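Local coordinates for protein beta-porphyranase (Bacteroides plebeius, PDB 4AWD) that cleaves the sulfated red-algal polysaccharide porphyran at the (1->4) linkages between beta-D-galactopyranose and alpha-L-galactopyranose-6-sulfate, yielding mostly a disaccharide, at residues Glu52-Glu57 with Val124-Asn129; Tyr136-Lys141 with Asp312-Tyr317; Thr150-Asn155 with Phe281-Thr286. All coordinates share one frame; numbering follows the deposited sequence.

Contact 1 of 3, residues Glu52-Glu57 with Val124-Asn129. With CA (calcium ion), chain C.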
loop_
_atom_site.group_PDB
_atom_site.type_symbol
_atom_site.label_atom_id
_atom_site.label_comp_id
_atom_site.label_asym_id
_atom_site.label_seq_id
_atom_site.Cartn_x
_atom_site.Cartn_y
_atom_site.Cartn_z
ATOM N N GLU A 52 -9.872 -2.260 15.300
ATOM C CA GLU A 52 -9.070 -3.442 15.632
ATOM C C GLU A 52 -8.781 -4.307 14.422
ATOM O O GLU A 52 -7.749 -4.975 14.353
ATOM C CB GLU A 52 -9.745 -4.272 16.710
ATOM C CG GLU A 52 -9.863 -3.532 18.023
ATOM C CD GLU A 52 -10.587 -4.313 19.104
ATOM O OE1 GLU A 52 -10.812 -5.535 18.930
ATOM O OE2 GLU A 52 -10.917 -3.695 20.141
ATOM N N ASP A 53 -9.693 -4.255 13.460
ATOM C CA ASP A 53 -9.668 -5.122 12.306
ATOM C C ASP A 53 -8.470 -4.887 11.390
ATOM O O ASP A 53 -8.083 -5.777 10.653
ATOM C CB ASP A 53 -10.992 -4.978 11.548
ATOM C CG ASP A 53 -12.176 -5.605 12.306
ATOM O OD1 ASP A 53 -11.955 -6.280 13.341
ATOM O OD2 ASP A 53 -13.324 -5.422 11.866
ATOM N N TYR A 54 -7.872 -3.702 11.452
ATOM C CA TYR A 54 -6.746 -3.369 10.568
ATOM C C TYR A 54 -5.568 -2.834 11.379
ATOM O O TYR A 54 -4.745 -2.069 10.896
ATOM C CB TYR A 54 -7.208 -2.392 9.472
ATOM C CG TYR A 54 -8.533 -2.824 8.898
ATOM C CD1 TYR A 54 -8.607 -3.884 7.990
ATOM C CD2 TYR A 54 -9.727 -2.223 9.318
ATOM C CE1 TYR A 54 -9.839 -4.321 7.484
ATOM C CE2 TYR A 54 -10.959 -2.650 8.823
ATOM C CZ TYR A 54 -11.008 -3.695 7.909
ATOM O OH TYR A 54 -12.232 -4.106 7.422
ATOM N N THR A 55 -5.503 -3.276 12.631
ATOM C CA THR A 55 -4.522 -2.777 13.563
ATOM C C THR A 55 -3.745 -3.962 14.076
ATOM O O THR A 55 -4.340 -4.986 14.470
ATOM C CB THR A 55 -5.203 -2.000 14.726
ATOM O OG1 THR A 55 -5.729 -0.761 14.232
ATOM C CG2 THR A 55 -4.223 -1.703 15.823
ATOM N N ASP A 56 -2.420 -3.821 14.064
ATOM C CA ASP A 56 -1.522 -4.869 14.518
ATOM C C ASP A 56 -0.129 -4.347 14.834
ATOM O O ASP A 56 0.524 -3.697 13.992
ATOM C CB ASP A 56 -1.402 -5.990 13.476
ATOM C CG ASP A 56 -1.048 -7.337 14.105
ATOM O OD1 ASP A 56 -0.261 -7.383 15.087
ATOM O OD2 ASP A 56 -1.561 -8.357 13.601
ATOM N N GLU A 57 0.336 -4.697 16.030
ATOM C CA GLU A 57 1.641 -4.293 16.507
ATOM C C GLU A 57 2.706 -5.302 16.087
ATOM O O GLU A 57 3.896 -5.025 16.153
ATOM C CB GLU A 57 1.610 -4.138 18.028
ATOM C CG GLU A 57 0.621 -3.102 18.534
ATOM C CD GLU A 57 0.911 -1.686 18.030
ATOM O OE1 GLU A 57 2.098 -1.327 17.819
ATOM O OE2 GLU A 57 -0.060 -0.915 17.866
ATOM N N VAL A 124 0.812 -9.052 1.674
ATOM C CA VAL A 124 -0.121 -9.264 2.803
ATOM C C VAL A 124 -1.442 -8.509 2.585
ATOM O O VAL A 124 -1.441 -7.346 2.206
ATOM C CB VAL A 124 0.519 -8.806 4.139
ATOM C CG1 VAL A 124 -0.413 -9.032 5.295
ATOM C CG2 VAL A 124 1.806 -9.541 4.389
ATOM N N ALA A 125 -2.562 -9.173 2.838
ATOM C CA ALA A 125 -3.873 -8.533 2.774
ATOM C C ALA A 125 -4.617 -8.757 4.073
ATOM O O ALA A 125 -4.617 -9.873 4.611
ATOM C CB ALA A 125 -4.689 -9.080 1.603
ATOM N N SER A 126 -5.250 -7.716 4.595
ATOM C CA SER A 126 -6.182 -7.920 5.703
ATOM C C SER A 126 -7.305 -8.871 5.276
ATOM O O SER A 126 -7.710 -8.911 4.104
ATOM C CB SER A 126 -6.741 -6.591 6.242
ATOM O OG SER A 126 -7.340 -5.791 5.219
ATOM N N VAL A 127 -7.768 -9.667 6.232
ATOM C CA VAL A 127 -8.851 -10.614 5.997
ATOM C C VAL A 127 -10.156 -9.855 5.739
ATOM O O VAL A 127 -10.898 -10.173 4.825
ATOM C CB VAL A 127 -8.996 -11.614 7.183
ATOM C CG1 VAL A 127 -10.354 -12.319 7.166
ATOM C CG2 VAL A 127 -7.882 -12.621 7.121
ATOM N N LYS A 128 -10.401 -8.832 6.540
ATOM C CA LYS A 128 -11.603 -8.059 6.403
ATOM C C LYS A 128 -11.366 -6.992 5.352
ATOM O O LYS A 128 -10.227 -6.574 5.124
ATOM C CB LYS A 128 -12.012 -7.467 7.748
ATOM C CG LYS A 128 -12.448 -8.508 8.781
ATOM C CD LYS A 128 -13.500 -7.879 9.673
ATOM C CE LYS A 128 -13.759 -8.635 10.962
ATOM N NZ LYS A 128 -14.857 -7.932 11.736
ATOM N N ASN A 129 -12.440 -6.577 4.689
ATOM C CA ASN A 129 -12.341 -5.613 3.616
ATOM C C ASN A 129 -13.326 -4.448 3.765
ATOM O O ASN A 129 -13.848 -3.941 2.778
ATOM C CB ASN A 129 -12.548 -6.326 2.277
ATOM C CG ASN A 129 -13.899 -6.998 2.185
ATOM O OD1 ASN A 129 -14.738 -6.834 3.069
ATOM N ND2 ASN A 129 -14.112 -7.775 1.125
HETATM CA CA CA C . 5.896 -3.782 16.773
HETATM O O HOH W 1 -8.691 -7.947 8.936
HETATM O O HOH W 2 4.617 -2.347 18.151
#

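Contact 2 of 3, residues Tyr136-Lys141 with Asp312-Tyr317. With CA (calcium ion), chain C.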
loop_
_atom_site.group_PDB
_atom_site.type_symbol
_atom_site.label_atom_id
_atom_site.label_comp_id
_atom_site.label_asym_id
_atom_site.label_seq_id
_atom_site.Cartn_x
_atom_site.Cartn_y
_atom_site.Cartn_z
ATOM N N TYR A 136 -5.237 5.663 8.801
ATOM C CA TYR A 136 -4.464 4.458 8.559
ATOM C C TYR A 136 -3.002 4.845 8.506
ATOM O O TYR A 136 -2.646 5.848 7.884
ATOM C CB TYR A 136 -4.909 3.832 7.237
ATOM C CG TYR A 136 -6.381 3.471 7.249
ATOM C CD1 TYR A 136 -6.815 2.212 7.697
ATOM C CD2 TYR A 136 -7.334 4.385 6.830
ATOM C CE1 TYR A 136 -8.150 1.894 7.738
ATOM C CE2 TYR A 136 -8.685 4.065 6.858
ATOM C CZ TYR A 136 -9.081 2.819 7.312
ATOM O OH TYR A 136 -10.424 2.528 7.339
ATOM N N GLU A 137 -2.150 4.054 9.149
ATOM C CA GLU A 137 -0.761 4.455 9.306
ATOM C C GLU A 137 0.121 3.256 9.576
ATOM O O GLU A 137 -0.309 2.300 10.228
ATOM C CB GLU A 137 -0.638 5.449 10.471
ATOM C CG GLU A 137 0.726 6.133 10.569
ATOM C CD GLU A 137 0.662 7.485 11.244
ATOM O OE1 GLU A 137 0.633 7.539 12.496
ATOM O OE2 GLU A 137 0.637 8.495 10.510
ATOM N N THR A 138 1.363 3.324 9.102
ATOM C CA THR A 138 2.355 2.322 9.430
ATOM C C THR A 138 3.689 2.983 9.753
ATOM O O THR A 138 3.984 4.081 9.261
ATOM C CB THR A 138 2.525 1.275 8.284
ATOM O OG1 THR A 138 3.363 0.210 8.741
ATOM C CG2 THR A 138 3.141 1.884 7.037
ATOM N N ARG A 139 4.465 2.314 10.613
ATOM C CA ARG A 139 5.880 2.624 10.838
ATOM C C ARG A 139 6.690 1.585 10.053
ATOM O O ARG A 139 6.711 0.400 10.399
ATOM C CB ARG A 139 6.245 2.599 12.331
ATOM C CG ARG A 139 7.524 3.380 12.655
ATOM C CD ARG A 139 7.693 3.725 14.151
ATOM N NE ARG A 139 8.506 2.709 14.802
ATOM C CZ ARG A 139 9.802 2.813 15.076
ATOM N NH1 ARG A 139 10.477 3.923 14.816
ATOM N NH2 ARG A 139 10.421 1.791 15.642
ATOM N N MET A 140 7.346 2.049 8.991
ATOM C CA MET A 140 7.999 1.180 8.027
ATOM C C MET A 140 9.461 1.572 7.841
ATOM O O MET A 140 9.816 2.760 7.831
ATOM C CB MET A 140 7.281 1.249 6.657
ATOM C CG MET A 140 7.839 0.298 5.599
ATOM S SD MET A 140 7.002 0.540 4.028
ATOM C CE MET A 140 7.748 2.109 3.517
ATOM N N LYS A 141 10.311 0.572 7.682
ATOM C CA LYS A 141 11.658 0.829 7.189
ATOM C C LYS A 141 11.783 0.048 5.897
ATOM O O LYS A 141 11.476 -1.147 5.873
ATOM C CB LYS A 141 12.722 0.407 8.225
ATOM C CG LYS A 141 14.174 0.604 7.722
ATOM C CD LYS A 141 15.227 0.623 8.841
ATOM C CE LYS A 141 15.635 -0.774 9.275
ATOM N NZ LYS A 141 17.096 -0.812 9.577
ATOM N N ASP A 312 6.895 -2.050 11.837
ATOM C CA ASP A 312 6.780 -2.066 13.296
ATOM C C ASP A 312 5.317 -2.218 13.704
ATOM O O ASP A 312 4.995 -2.952 14.636
ATOM C CB ASP A 312 7.366 -0.781 13.905
ATOM C CG ASP A 312 7.483 -0.849 15.418
ATOM O OD1 ASP A 312 7.150 -1.899 15.997
ATOM O OD2 ASP A 312 7.903 0.152 16.032
ATOM N N TRP A 313 4.430 -1.540 12.997
ATOM C CA TRP A 313 3.013 -1.708 13.250
ATOM C C TRP A 313 2.174 -1.210 12.109
ATOM O O TRP A 313 2.636 -0.454 11.260
ATOM C CB TRP A 313 2.581 -1.009 14.551
ATOM C CG TRP A 313 3.164 0.361 14.772
ATOM C CD1 TRP A 313 4.217 0.681 15.595
ATOM C CD2 TRP A 313 2.734 1.589 14.183
ATOM N NE1 TRP A 313 4.450 2.030 15.564
ATOM C CE2 TRP A 313 3.559 2.611 14.700
ATOM C CE3 TRP A 313 1.720 1.931 13.280
ATOM C CZ2 TRP A 313 3.411 3.945 14.335
ATOM C CZ3 TRP A 313 1.564 3.268 12.921
ATOM C CH2 TRP A 313 2.409 4.254 13.444
ATOM N N VAL A 314 0.925 -1.649 12.103
ATOM C CA VAL A 314 -0.079 -1.080 11.239
ATOM C C VAL A 314 -1.204 -0.659 12.180
ATOM O O VAL A 314 -1.641 -1.464 13.017
ATOM C CB VAL A 314 -0.503 -2.116 10.193
ATOM C CG1 VAL A 314 -1.845 -1.774 9.580
ATOM C CG2 VAL A 314 0.592 -2.233 9.108
ATOM N N ARG A 315 -1.641 0.596 12.106
ATOM C CA ARG A 315 -2.676 1.053 13.035
ATOM C C ARG A 315 -3.787 1.808 12.320
ATOM O O ARG A 315 -3.525 2.713 11.536
ATOM C CB ARG A 315 -2.060 1.831 14.224
ATOM C CG ARG A 315 -0.816 1.101 14.813
ATOM C CD ARG A 315 -0.472 1.361 16.269
ATOM N NE ARG A 315 0.384 2.511 16.517
ATOM C CZ ARG A 315 1.482 2.535 17.285
ATOM N NH1 ARG A 315 1.947 1.459 17.904
ATOM N NH2 ARG A 315 2.132 3.677 17.432
ATOM N N ALA A 316 -5.028 1.388 12.549
ATOM C CA ALA A 316 -6.183 2.023 11.910
ATOM C C ALA A 316 -7.151 2.608 12.937
ATOM O O ALA A 316 -7.302 2.079 14.048
ATOM C CB ALA A 316 -6.907 1.037 11.018
ATOM N N TYR A 317 -7.814 3.693 12.555
ATOM C CA TYR A 317 -8.754 4.351 13.440
ATOM C C TYR A 317 -10.049 4.737 12.732
ATOM O O TYR A 317 -10.095 4.885 11.512
ATOM C CB TYR A 317 -8.109 5.567 14.112
ATOM C CG TYR A 317 -6.814 5.245 14.838
ATOM C CD1 TYR A 317 -5.606 5.150 14.140
ATOM C CD2 TYR A 317 -6.795 5.018 16.207
ATOM C CE1 TYR A 317 -4.421 4.847 14.784
ATOM C CE2 TYR A 317 -5.598 4.720 16.867
ATOM C CZ TYR A 317 -4.421 4.636 16.141
ATOM O OH TYR A 317 -3.240 4.337 16.761
HETATM CA CA CA C . 5.896 -3.782 16.773
HETATM O O HOH W 3 -11.061 2.872 9.905
HETATM O O HOH W 2 4.617 -2.347 18.151
#

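Contact 3 of 3, residues Thr150-Asn155 with Phe281-Thr286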
loop_
_atom_site.group_PDB
_atom_site.type_symbol
_atom_site.label_atom_id
_atom_site.label_comp_id
_atom_site.label_asym_id
_atom_site.label_seq_id
_atom_site.Cartn_x
_atom_site.Cartn_y
_atom_site.Cartn_z
ATOM N N THR A 150 5.762 -0.941 0.467
ATOM C CA THR A 150 4.504 -0.222 0.317
ATOM C C THR A 150 3.508 -0.495 1.440
ATOM O O THR A 150 3.601 -1.496 2.135
ATOM C CB THR A 150 3.808 -0.538 -1.022
ATOM O OG1 THR A 150 3.504 -1.930 -1.078
ATOM C CG2 THR A 150 4.679 -0.169 -2.211
ATOM N N PHE A 151 2.558 0.428 1.586
ATOM C CA PHE A 151 1.444 0.326 2.516
ATOM C C PHE A 151 0.284 1.018 1.826
ATOM O O PHE A 151 0.369 2.214 1.522
ATOM C CB PHE A 151 1.772 1.045 3.837
ATOM C CG PHE A 151 0.631 1.062 4.831
ATOM C CD1 PHE A 151 0.058 -0.122 5.280
ATOM C CD2 PHE A 151 0.148 2.255 5.333
ATOM C CE1 PHE A 151 -1.000 -0.114 6.206
ATOM C CE2 PHE A 151 -0.882 2.282 6.273
ATOM C CZ PHE A 151 -1.471 1.099 6.702
ATOM N N TRP A 152 -0.788 0.271 1.565
ATOM C CA TRP A 152 -1.918 0.785 0.806
ATOM C C TRP A 152 -3.206 0.017 1.021
ATOM O O TRP A 152 -3.219 -1.054 1.630
ATOM C CB TRP A 152 -1.600 0.821 -0.695
ATOM C CG TRP A 152 -1.005 -0.415 -1.294
ATOM C CD1 TRP A 152 0.245 -0.931 -1.052
ATOM C CD2 TRP A 152 -1.600 -1.255 -2.297
ATOM N NE1 TRP A 152 0.453 -2.056 -1.827
ATOM C CE2 TRP A 152 -0.659 -2.273 -2.603
ATOM C CE3 TRP A 152 -2.834 -1.246 -2.967
ATOM C CZ2 TRP A 152 -0.922 -3.282 -3.548
ATOM C CZ3 TRP A 152 -3.094 -2.244 -3.917
ATOM C CH2 TRP A 152 -2.136 -3.247 -4.198
ATOM N N LEU A 153 -4.287 0.585 0.501
ATOM C CA LEU A 153 -5.610 -0.026 0.552
ATOM C C LEU A 153 -6.179 -0.111 -0.862
ATOM O O LEU A 153 -5.839 0.706 -1.732
ATOM C CB LEU A 153 -6.565 0.778 1.445
ATOM C CG LEU A 153 -6.238 0.875 2.942
ATOM C CD1 LEU A 153 -5.224 1.962 3.151
ATOM C CD2 LEU A 153 -7.462 1.168 3.768
ATOM N N SER A 154 -7.045 -1.100 -1.072
ATOM C CA SER A 154 -7.617 -1.364 -2.371
ATOM C C SER A 154 -8.925 -2.105 -2.209
ATOM O O SER A 154 -9.198 -2.678 -1.148
ATOM C CB SER A 154 -6.657 -2.246 -3.172
ATOM O OG SER A 154 -6.906 -2.151 -4.558
ATOM N N ASN A 155 -9.725 -2.108 -3.268
ATOM C CA ASN A 155 -10.882 -2.976 -3.333
ATOM C C ASN A 155 -11.025 -3.624 -4.711
ATOM O O ASN A 155 -10.258 -3.336 -5.629
ATOM C CB ASN A 155 -12.159 -2.248 -2.888
ATOM C CG ASN A 155 -12.487 -1.030 -3.751
ATOM O OD1 ASN A 155 -12.109 -0.956 -4.913
ATOM N ND2 ASN A 155 -13.208 -0.085 -3.180
ATOM N N PHE A 281 -9.768 -3.237 1.512
ATOM C CA PHE A 281 -8.847 -4.039 2.323
ATOM C C PHE A 281 -7.467 -3.380 2.381
ATOM O O PHE A 281 -7.148 -2.525 1.550
ATOM C CB PHE A 281 -8.764 -5.497 1.825
ATOM C CG PHE A 281 -8.454 -5.645 0.359
ATOM C CD1 PHE A 281 -7.142 -5.655 -0.095
ATOM C CD2 PHE A 281 -9.475 -5.828 -0.562
ATOM C CE1 PHE A 281 -6.855 -5.816 -1.451
ATOM C CE2 PHE A 281 -9.207 -5.985 -1.914
ATOM C CZ PHE A 281 -7.895 -5.983 -2.359
ATOM N N ILE A 282 -6.663 -3.763 3.375
ATOM C CA ILE A 282 -5.262 -3.319 3.460
ATOM C C ILE A 282 -4.393 -4.238 2.603
ATOM O O ILE A 282 -4.525 -5.464 2.686
ATOM C CB ILE A 282 -4.721 -3.379 4.920
ATOM C CG1 ILE A 282 -5.591 -2.563 5.886
ATOM C CG2 ILE A 282 -3.260 -2.932 4.989
ATOM C CD1 ILE A 282 -5.235 -1.099 5.949
ATOM N N HIS A 283 -3.527 -3.657 1.776
ATOM C CA HIS A 283 -2.457 -4.414 1.129
ATOM C C HIS A 283 -1.079 -4.002 1.640
ATOM O O HIS A 283 -0.778 -2.819 1.777
ATOM C CB HIS A 283 -2.503 -4.248 -0.385
ATOM C CG HIS A 283 -2.864 -5.504 -1.125
ATOM N ND1 HIS A 283 -3.280 -5.498 -2.441
ATOM C CD2 HIS A 283 -2.866 -6.804 -0.737
ATOM C CE1 HIS A 283 -3.520 -6.738 -2.831
ATOM N NE2 HIS A 283 -3.278 -7.549 -1.817
ATOM N N ILE A 284 -0.235 -4.973 1.933
ATOM C CA ILE A 284 1.122 -4.658 2.347
ATOM C C ILE A 284 2.049 -5.449 1.428
ATOM O O ILE A 284 2.107 -6.664 1.506
ATOM C CB ILE A 284 1.376 -4.965 3.846
ATOM C CG1 ILE A 284 0.218 -4.449 4.714
ATOM C CG2 ILE A 284 2.700 -4.337 4.284
ATOM C CD1 ILE A 284 0.302 -4.784 6.207
ATOM N N VAL A 285 2.753 -4.749 0.547
ATOM C CA VAL A 285 3.319 -5.388 -0.641
ATOM C C VAL A 285 4.773 -5.018 -0.937
ATOM O O VAL A 285 5.189 -3.876 -0.796
ATOM C CB VAL A 285 2.459 -5.070 -1.887
ATOM C CG1 VAL A 285 3.133 -5.545 -3.156
ATOM C CG2 VAL A 285 1.085 -5.707 -1.751
ATOM N N THR A 286 5.508 -6.016 -1.404
ATOM C CA THR A 286 6.900 -5.899 -1.814
ATOM C C THR A 286 6.971 -6.313 -3.297
ATOM O O THR A 286 6.696 -7.466 -3.648
ATOM C CB THR A 286 7.734 -6.818 -0.891
ATOM O OG1 THR A 286 8.460 -6.018 0.061
ATOM C CG2 THR A 286 8.636 -7.675 -1.657
#

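Contact 1 of 3, residues Glu52-Glu57 with Val124-Asn129
D53 and K128 form a salt bridge, K128 NZ lying 2.9 Å from D53 OD2. The ammonium reaches that oxygen from above the carboxylate plane, 43° out of it, and the aliphatic K128 CD also packs on D53 OD2, at 3.3 Å. Apart from a bend at chi2 (-148°) the lysine chain is extended, carrying CD, CE and NZ past the carboxylate. The Y54 ring presents its edge to the same turn: its CE1 is 3.3 Å from K128 O, its CD1 is 3.6 Å from S126 OG, and its OH rests against K128 CB at 3.4 Å, while D53 CB lies over one ring face, toward the rim. Y54 OH has its polar partner in the backbone N of Q130. Behind this first shell S126 OG donates to K128 O (3.0 Å), bracing the turn from within, and also accepts from I282 N of the adjoining strand. One water donates to D53 O and accepts from K128 N at 3.1 Å. Farther along the loop, E57 O binds the calcium ion. The contact thus fastens the loop after strand 46-50 to the end of strand 117-126 in the GH16 beta-sandwich, away from the annotated active-site residues. Its ion pair joins a partly exposed aspartate to an exposed lysine, where solvent would be expected to weaken it, whereas the buried Y54 packs its edge on the turn and the S126 hydroxyl binds backbone atoms.

Contact 2 of 3, residues Tyr136-Lys141 with Asp312-Tyr317
The indole of W313 lies between the R139 CB methylene and the R315 guanidinium. R139 CB is over one face, 3.9 Å from the centroid of the W313 five-membered ring and 25° off its normal, a CH-pi contact; on the opposite face the R315 guanidinium lies over the ring, with its NH1 salt-bridged to E57. At the indole edge E137 O comes within 3.4 Å of W313 CZ3. A chi1 of 43° sets W313 CG between its own backbone N and carbonyl carbon, and the ring extends across the neighbouring strand. R139 bends at chi3 and grips D312 side-on, its NE 2.9 Å and its NH2 3.0 Å from the single oxygen D312 OD2. NE meets the anti lone pair of D312 OD2, whereas NH2 comes from above the carboxylate plane. D312 OD1 binds the calcium ion at 2.4 Å, and D312 O is a second ligand. The strands pair antiparallel, with R315 N to E137 O the straight bond (171°) and its return bond weak. T138 OG1 adds a bond to W313 O at 2.7 Å. Alternation puts T138 and V314 on one face of the sheet and E137, W313 and R315 on the other, as expected in the GH16 beta-sandwich (jelly-roll), here with a calcium site where the chain turns a corner at D312.

Contact 3 of 3, residues Thr150-Asn155 with Phe281-Thr286
Two antiparallel strands of the GH16 beta-sandwich, 149-163 and 281-285, pair here beside the probable catalytic cleft: W152 lies against E176, the nucleophile by similarity, and T150 near E287, a substrate-binding residue by similarity. The register is fixed by two hydrogen-bonded pairs, W152 with H283 and S154 with F281, flanking the non-hydrogen-bonded pair L153-I282. Each of the two hydrogen-bonded pairs has both of its backbone bonds in place.

On the face bearing W152 and H283, the methylene H283 CB sits over the indole, 3.5 Å from the centroid of the W152 six-membered ring and only 14° off the normal, a CH-pi contact. The imidazole is turned obliquely to that ring, with planes 58° apart. F281 CE1 lies over the centre of one imidazole face and V285 CG2 over the other, toward its rim, so the ring is held between aromatic and aliphatic neighbours; H283 NE2 is hydrogen-bonded to S72 beyond the pair. F281 in turn has S154 O over one face, offset toward the rim; S154 O lies 3.2 Å from F281 CD2, and the F281 ring stacks with Y74.

The other side of the sheet is apolar. L153 and I282 run side by side, L153 CG meeting I282 CD1 at 3.7 Å, and F151 CE1 touches I282 CG2. These side chains enter the interior of the sandwich, where F151 also reaches V314.

Near the start of strand 149-163 the polar edge of the indole is tethered within its own strand, W152 NE1 donating weakly to T150 OG1. With chi1 at 61°, the threonine hydroxyl is directed across the strands, where T150 OG1 donates to V285 O at 2.6 Å.

In the fold
Contact 3, its centre about 3 Å from the centre of the chain, is deeply buried; contact 2 is buried too, whereas contact 1 mixes buried groups with an exposed lysine. Contacts 1 and 2 share the calcium ion, to which loop 52-57 and strand 308-321 each supply ligands. Contact 1 meets contact 3 where strand 117-126 pairs with 281-285, through V124 O with I284 N. Contacts 2 and 3 face each other inside the sandwich, with F151 packed on T138. Charged groups concentrate in contacts 1 and 2, where the calcium site lies, while aromatic and aliphatic packing, on a regular set of backbone bonds, dominates contact 3 beside the cleft.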